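Local coordinates for putative uncharacterized protein (PDB 5BYP) that is of unknown function but has a lipocalin-like domain, a curled antiparallel sheet whose relatives often bind small hydrophobic molecules, at residues S29-G33 with F92-G96; Y50-Y54 with S88-F93. All blocks are in the same frame, centred on the assembly; numbering follows the deposited sequence.

Contact 1: residues S29-G33 with F92-G96; sequences SIFYG and FFGWG
Ile30 and Tyr32, on strand 30-35 of the lipocalin-like sheet, meet Phe92, Phe93 and Trp95 where helix 87-92 runs out into the loop before strand 100-108. Every residue that touches is buried, and the contact's centre lies about 4 Å from that of the chain, consistent with the helix end and loop packing into the interior of the curled antiparallel sheet. No hydrogen bond joins the two segments.

In the aliphatic-aromatic part, CG1 of Ile30 comes within 3.5 Å of CE2 of Phe92, and its CG2 branch reaches CZ of the same ring at 3.6 Å. Phe92 extends to the strand because its CG stands anti to the backbone N (chi1 -167°), which carries the ring off the helix end; the backbone O of Phe31 lies at the ring edge. An alanine in place of Phe92 has no ring to set against Ile30 and Tyr32, and would probably open a gap there and leave one face of Phe93 less closely packed.

Among the aromatics, CE1 of Tyr32 approaches CE1 of Phe92 obliquely, at 4.1 Å. Within 92-96 the rings stand at steep angles to one another: CD1 of Phe92 is 3.3 Å over the centre of one Phe93 face, and Phe93 CD1 lies over a face of Trp95, toward its rim. Phe124 and Phe39 also meet the Tyr32 ring, the latter edge-to-face, while Trp95 packs on Ile66 and Leu68 of strand 63-68. Gly94, with positive phi, is the first residue to leave the helical path; CB of Trp95 then points toward strand 30-33.

The phenol end of Tyr32 reaches both later aromatics, its OH lying 4.0 Å from CD1 of Phe93 and 3.8 Å from CZ2 of Trp95.

Contact 2: residues Y50-Y54 with S88-F93; sequences YEGFY and SYKNFF
The ring of Phe53 receives the edge of Phe93 over one face and CB of Ser88 at its edge, in plane. The Phe53-Phe93 pair is T-shaped (edge-to-face), with ring centroids 5.0 Å apart and planes at 74°; CE2 of Phe93 sits toward the rim, 3.4 Å from CG of Phe53. In return, CB of Phe53 lies at the edge of Phe93. Phe92 joins the aromatic cluster differently: its plane is turned 37° from that of Phe53, whose CD2 lies over one Phe92 face, offset toward the rim.

With CG anti to its carbonyl carbon, Phe53 lays its ring between Ser88 and Phe93. Next to the cluster, at the more exposed margin, the carboxylate of Glu51 lies beside the CB of Ser88, with OE1 3.2 Å away.

Strand 51-54 and helix 88-92 run nearly at right angles (83°), their axes 10.7 Å apart at closest approach. Backbone hydrogen bonds tie Glu51 and Phe53 to Cys43 and Ala41 of strand 38-43, while Phe93 also packs on Leu68 of strand 63-68, so the helix end rests across several neighbouring strands.

Contacts 1 and 2 have centres about 6 Å apart and share Phe92 and Phe93, the point where helix 87-92 passes into the loop. Along the chain come 29-33, then 50-54, then the helix and loop that meet both. Strands 30-35 and 51-60 belong to the same antiparallel sheet, separated by strand 38-43, so one helix end spans three successive strands. The two are also joined directly: Tyr89 O of contact 2 probably accepts a hydrogen bond from Gly94 N of contact 1, and Tyr89 OH lies doubtfully close to Gly96 O, probably as a hydrogen bond. The shared aromatics probably occupy part of the interior that in many lipocalins holds a ligand.

Contact 1: residues S29-G33 with F92-G96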
loop_
_atom_site.group_PDB
_atom_site.type_symbol
_atom_site.label_atom_id
_atom_site.label_comp_id
_atom_site.label_asym_id
_atom_site.label_seq_id
_atom_site.Cartn_x
_atom_site.Cartn_y
_atom_site.Cartn_z
ATOM N N SER A 29 7.205 9.627 4.714
ATOM C CA SER A 29 7.277 8.543 5.681
ATOM C C SER A 29 6.858 7.161 5.105
ATOM O O SER A 29 7.180 6.141 5.721
ATOM C CB SER A 29 6.378 8.889 6.870
ATOM O OG SER A 29 6.298 7.854 7.835
ATOM N N ILE A 30 6.158 7.121 3.953
ATOM C CA ILE A 30 5.563 5.877 3.442
ATOM C C ILE A 30 6.382 5.220 2.298
ATOM O O ILE A 30 6.807 5.885 1.348
ATOM C CB ILE A 30 4.098 6.159 2.998
ATOM C CG1 ILE A 30 3.229 6.572 4.229
ATOM C CG2 ILE A 30 3.479 4.977 2.209
ATOM C CD1 ILE A 30 1.722 6.827 3.979
ATOM N N PHE A 31 6.554 3.877 2.404
ATOM C CA PHE A 31 7.240 3.034 1.421
ATOM C C PHE A 31 6.445 1.747 1.186
ATOM O O PHE A 31 5.869 1.201 2.132
ATOM C CB PHE A 31 8.663 2.696 1.893
ATOM C CG PHE A 31 9.571 3.885 2.087
ATOM C CD1 PHE A 31 9.540 4.620 3.268
ATOM C CD2 PHE A 31 10.501 4.237 1.114
ATOM C CE1 PHE A 31 10.379 5.721 3.446
ATOM C CE2 PHE A 31 11.371 5.307 1.316
ATOM C CZ PHE A 31 11.290 6.054 2.472
ATOM N N TYR A 32 6.399 1.273 -0.080
ATOM C CA TYR A 32 5.789 -0.012 -0.483
ATOM C C TYR A 32 6.873 -0.892 -1.041
ATOM O O TYR A 32 7.718 -0.404 -1.771
ATOM C CB TYR A 32 4.676 0.190 -1.535
ATOM C CG TYR A 32 3.301 0.593 -1.014
ATOM C CD1 TYR A 32 3.168 1.394 0.120
ATOM C CD2 TYR A 32 2.147 0.311 -1.748
ATOM C CE1 TYR A 32 1.922 1.860 0.533
ATOM C CE2 TYR A 32 0.893 0.726 -1.312
ATOM C CZ TYR A 32 0.787 1.523 -0.189
ATOM O OH TYR A 32 -0.447 1.978 0.194
ATOM N N GLY A 33 6.881 -2.159 -0.662
ATOM C CA GLY A 33 7.878 -3.131 -1.120
ATOM C C GLY A 33 7.233 -4.296 -1.833
ATOM O O GLY A 33 6.180 -4.775 -1.410
ATOM N N PHE A 92 -2.514 4.558 7.843
ATOM C CA PHE A 92 -1.612 4.234 6.771
ATOM C C PHE A 92 -2.366 3.713 5.558
ATOM O O PHE A 92 -2.217 4.254 4.474
ATOM C CB PHE A 92 -0.614 3.226 7.273
ATOM C CG PHE A 92 0.567 3.007 6.383
ATOM C CD1 PHE A 92 0.545 2.024 5.412
ATOM C CD2 PHE A 92 1.742 3.722 6.574
ATOM C CE1 PHE A 92 1.663 1.785 4.620
ATOM C CE2 PHE A 92 2.864 3.471 5.789
ATOM C CZ PHE A 92 2.815 2.511 4.815
ATOM N N PHE A 93 -3.186 2.691 5.720
ATOM C CA PHE A 93 -3.878 2.183 4.558
ATOM C C PHE A 93 -5.252 2.794 4.400
ATOM O O PHE A 93 -5.504 3.433 3.378
ATOM C CB PHE A 93 -3.973 0.662 4.605
ATOM C CG PHE A 93 -2.629 -0.004 4.574
ATOM C CD1 PHE A 93 -1.878 -0.037 3.402
ATOM C CD2 PHE A 93 -2.078 -0.546 5.729
ATOM C CE1 PHE A 93 -0.638 -0.684 3.363
ATOM C CE2 PHE A 93 -0.837 -1.180 5.693
ATOM C CZ PHE A 93 -0.138 -1.276 4.500
ATOM N N GLY A 94 -6.132 2.568 5.379
ATOM C CA GLY A 94 -7.514 3.029 5.335
ATOM C C GLY A 94 -8.331 2.208 4.360
ATOM O O GLY A 94 -9.365 2.661 3.879
ATOM N N TRP A 95 -7.879 0.985 4.079
ATOM C CA TRP A 95 -8.503 0.074 3.112
ATOM C C TRP A 95 -9.768 -0.611 3.648
ATOM O O TRP A 95 -10.355 -1.448 2.941
ATOM C CB TRP A 95 -7.504 -1.007 2.669
ATOM C CG TRP A 95 -6.276 -0.485 1.986
ATOM C CD1 TRP A 95 -6.046 0.790 1.555
ATOM C CD2 TRP A 95 -5.160 -1.264 1.546
ATOM N NE1 TRP A 95 -4.824 0.864 0.928
ATOM C CE2 TRP A 95 -4.253 -0.380 0.919
ATOM C CE3 TRP A 95 -4.797 -2.619 1.693
ATOM C CZ2 TRP A 95 -3.020 -0.801 0.437
ATOM C CZ3 TRP A 95 -3.564 -3.030 1.231
ATOM C CH2 TRP A 95 -2.694 -2.132 0.600
ATOM N N GLY A 96 -10.161 -0.279 4.876
ATOM C CA GLY A 96 -11.365 -0.820 5.488
ATOM C C GLY A 96 -11.175 -2.186 6.093
ATOM O O GLY A 96 -10.067 -2.732 6.080
#

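Contact 2: residues Y50-Y54 with S88-F93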
loop_
_atom_site.group_PDB
_atom_site.type_symbol
_atom_site.label_atom_id
_atom_site.label_comp_id
_atom_site.label_asym_id
_atom_site.label_seq_id
_atom_site.Cartn_x
_atom_site.Cartn_y
_atom_site.Cartn_z
ATOM N N TYR A 50 10.671 2.449 12.570
ATOM C CA TYR A 50 9.588 2.415 11.576
ATOM C C TYR A 50 8.586 1.288 11.868
ATOM O O TYR A 50 8.927 0.262 12.453
ATOM C CB TYR A 50 10.121 2.283 10.119
ATOM C CG TYR A 50 10.951 1.047 9.840
ATOM C CD1 TYR A 50 12.326 1.058 10.014
ATOM C CD2 TYR A 50 10.369 -0.112 9.332
ATOM C CE1 TYR A 50 13.098 -0.084 9.788
ATOM C CE2 TYR A 50 11.126 -1.272 9.117
ATOM C CZ TYR A 50 12.494 -1.251 9.338
ATOM O OH TYR A 50 13.263 -2.377 9.115
ATOM N N GLU A 51 7.350 1.488 11.461
ATOM C CA GLU A 51 6.323 0.461 11.625
ATOM C C GLU A 51 6.095 -0.213 10.276
ATOM O O GLU A 51 6.100 0.468 9.247
ATOM C CB GLU A 51 5.029 1.073 12.185
ATOM C CG GLU A 51 4.082 0.044 12.784
ATOM C CD GLU A 51 2.601 0.301 12.534
ATOM O OE1 GLU A 51 2.250 1.376 11.984
ATOM O OE2 GLU A 51 1.790 -0.583 12.898
ATOM N N GLY A 52 5.955 -1.526 10.293
ATOM C CA GLY A 52 5.795 -2.326 9.088
ATOM C C GLY A 52 4.533 -3.170 8.965
ATOM O O GLY A 52 3.892 -3.522 9.964
ATOM N N PHE A 53 4.187 -3.503 7.705
ATOM C CA PHE A 53 3.037 -4.307 7.319
ATOM C C PHE A 53 3.427 -5.249 6.227
ATOM O O PHE A 53 4.390 -4.988 5.523
ATOM C CB PHE A 53 1.889 -3.421 6.859
ATOM C CG PHE A 53 1.391 -2.488 7.914
ATOM C CD1 PHE A 53 0.484 -2.914 8.867
ATOM C CD2 PHE A 53 1.776 -1.150 7.918
ATOM C CE1 PHE A 53 -0.002 -2.027 9.831
ATOM C CE2 PHE A 53 1.294 -0.272 8.876
ATOM C CZ PHE A 53 0.411 -0.715 9.829
ATOM N N TYR A 54 2.711 -6.359 6.084
ATOM C CA TYR A 54 3.072 -7.332 5.069
ATOM C C TYR A 54 1.827 -8.001 4.497
ATOM O O TYR A 54 0.754 -7.953 5.081
ATOM C CB TYR A 54 4.083 -8.375 5.628
ATOM C CG TYR A 54 3.565 -9.284 6.719
ATOM C CD1 TYR A 54 3.349 -8.804 8.011
ATOM C CD2 TYR A 54 3.450 -10.656 6.509
ATOM C CE1 TYR A 54 2.914 -9.648 9.032
ATOM C CE2 TYR A 54 3.048 -11.516 7.530
ATOM C CZ TYR A 54 2.779 -11.009 8.789
ATOM O OH TYR A 54 2.380 -11.861 9.796
ATOM N N SER A 88 -2.966 2.521 13.334
ATOM C CA SER A 88 -1.827 2.491 12.428
ATOM C C SER A 88 -2.267 2.120 11.017
ATOM O O SER A 88 -1.861 2.765 10.054
ATOM C CB SER A 88 -0.796 1.494 12.934
ATOM O OG SER A 88 -0.584 1.620 14.336
ATOM N N TYR A 89 -3.141 1.112 10.909
ATOM C CA TYR A 89 -3.726 0.625 9.670
ATOM C C TYR A 89 -4.706 1.664 9.113
ATOM O O TYR A 89 -4.673 1.988 7.918
ATOM C CB TYR A 89 -4.422 -0.729 9.925
ATOM C CG TYR A 89 -5.303 -1.199 8.799
ATOM C CD1 TYR A 89 -6.649 -0.840 8.745
ATOM C CD2 TYR A 89 -4.806 -2.025 7.796
ATOM C CE1 TYR A 89 -7.466 -1.259 7.698
ATOM C CE2 TYR A 89 -5.606 -2.421 6.726
ATOM C CZ TYR A 89 -6.948 -2.073 6.709
ATOM O OH TYR A 89 -7.746 -2.462 5.675
ATOM N N LYS A 90 -5.555 2.203 9.967
ATOM C CA LYS A 90 -6.504 3.233 9.530
ATOM C C LYS A 90 -5.769 4.485 8.969
ATOM O O LYS A 90 -6.175 5.021 7.932
ATOM C CB LYS A 90 -7.445 3.619 10.672
ATOM C CG LYS A 90 -8.568 2.599 10.870
ATOM C CD LYS A 90 -9.136 2.657 12.285
ATOM C CE LYS A 90 -10.343 1.798 12.438
ATOM N NZ LYS A 90 -10.776 1.736 13.854
ATOM N N ASN A 91 -4.658 4.889 9.599
ATOM C CA ASN A 91 -3.931 6.053 9.132
ATOM C C ASN A 91 -3.078 5.747 7.912
ATOM O O ASN A 91 -2.883 6.620 7.066
ATOM C CB ASN A 91 -3.047 6.632 10.241
ATOM C CG ASN A 91 -3.769 7.041 11.507
ATOM O OD1 ASN A 91 -5.013 7.028 11.598
ATOM N ND2 ASN A 91 -2.991 7.326 12.548
ATOM N N PHE A 92 -2.514 4.558 7.843
ATOM C CA PHE A 92 -1.612 4.234 6.771
ATOM C C PHE A 92 -2.366 3.713 5.558
ATOM O O PHE A 92 -2.217 4.254 4.474
ATOM C CB PHE A 92 -0.614 3.226 7.273
ATOM C CG PHE A 92 0.567 3.007 6.383
ATOM C CD1 PHE A 92 0.545 2.024 5.412
ATOM C CD2 PHE A 92 1.742 3.722 6.574
ATOM C CE1 PHE A 92 1.663 1.785 4.620
ATOM C CE2 PHE A 92 2.864 3.471 5.789
ATOM C CZ PHE A 92 2.815 2.511 4.815
ATOM N N PHE A 93 -3.186 2.691 5.720
ATOM C CA PHE A 93 -3.878 2.183 4.558
ATOM C C PHE A 93 -5.252 2.794 4.400
ATOM O O PHE A 93 -5.504 3.433 3.378
ATOM C CB PHE A 93 -3.973 0.662 4.605
ATOM C CG PHE A 93 -2.629 -0.004 4.574
ATOM C CD1 PHE A 93 -1.878 -0.037 3.402
ATOM C CD2 PHE A 93 -2.078 -0.546 5.729
ATOM C CE1 PHE A 93 -0.638 -0.684 3.363
ATOM C CE2 PHE A 93 -0.837 -1.180 5.693
ATOM C CZ PHE A 93 -0.138 -1.276 4.500
#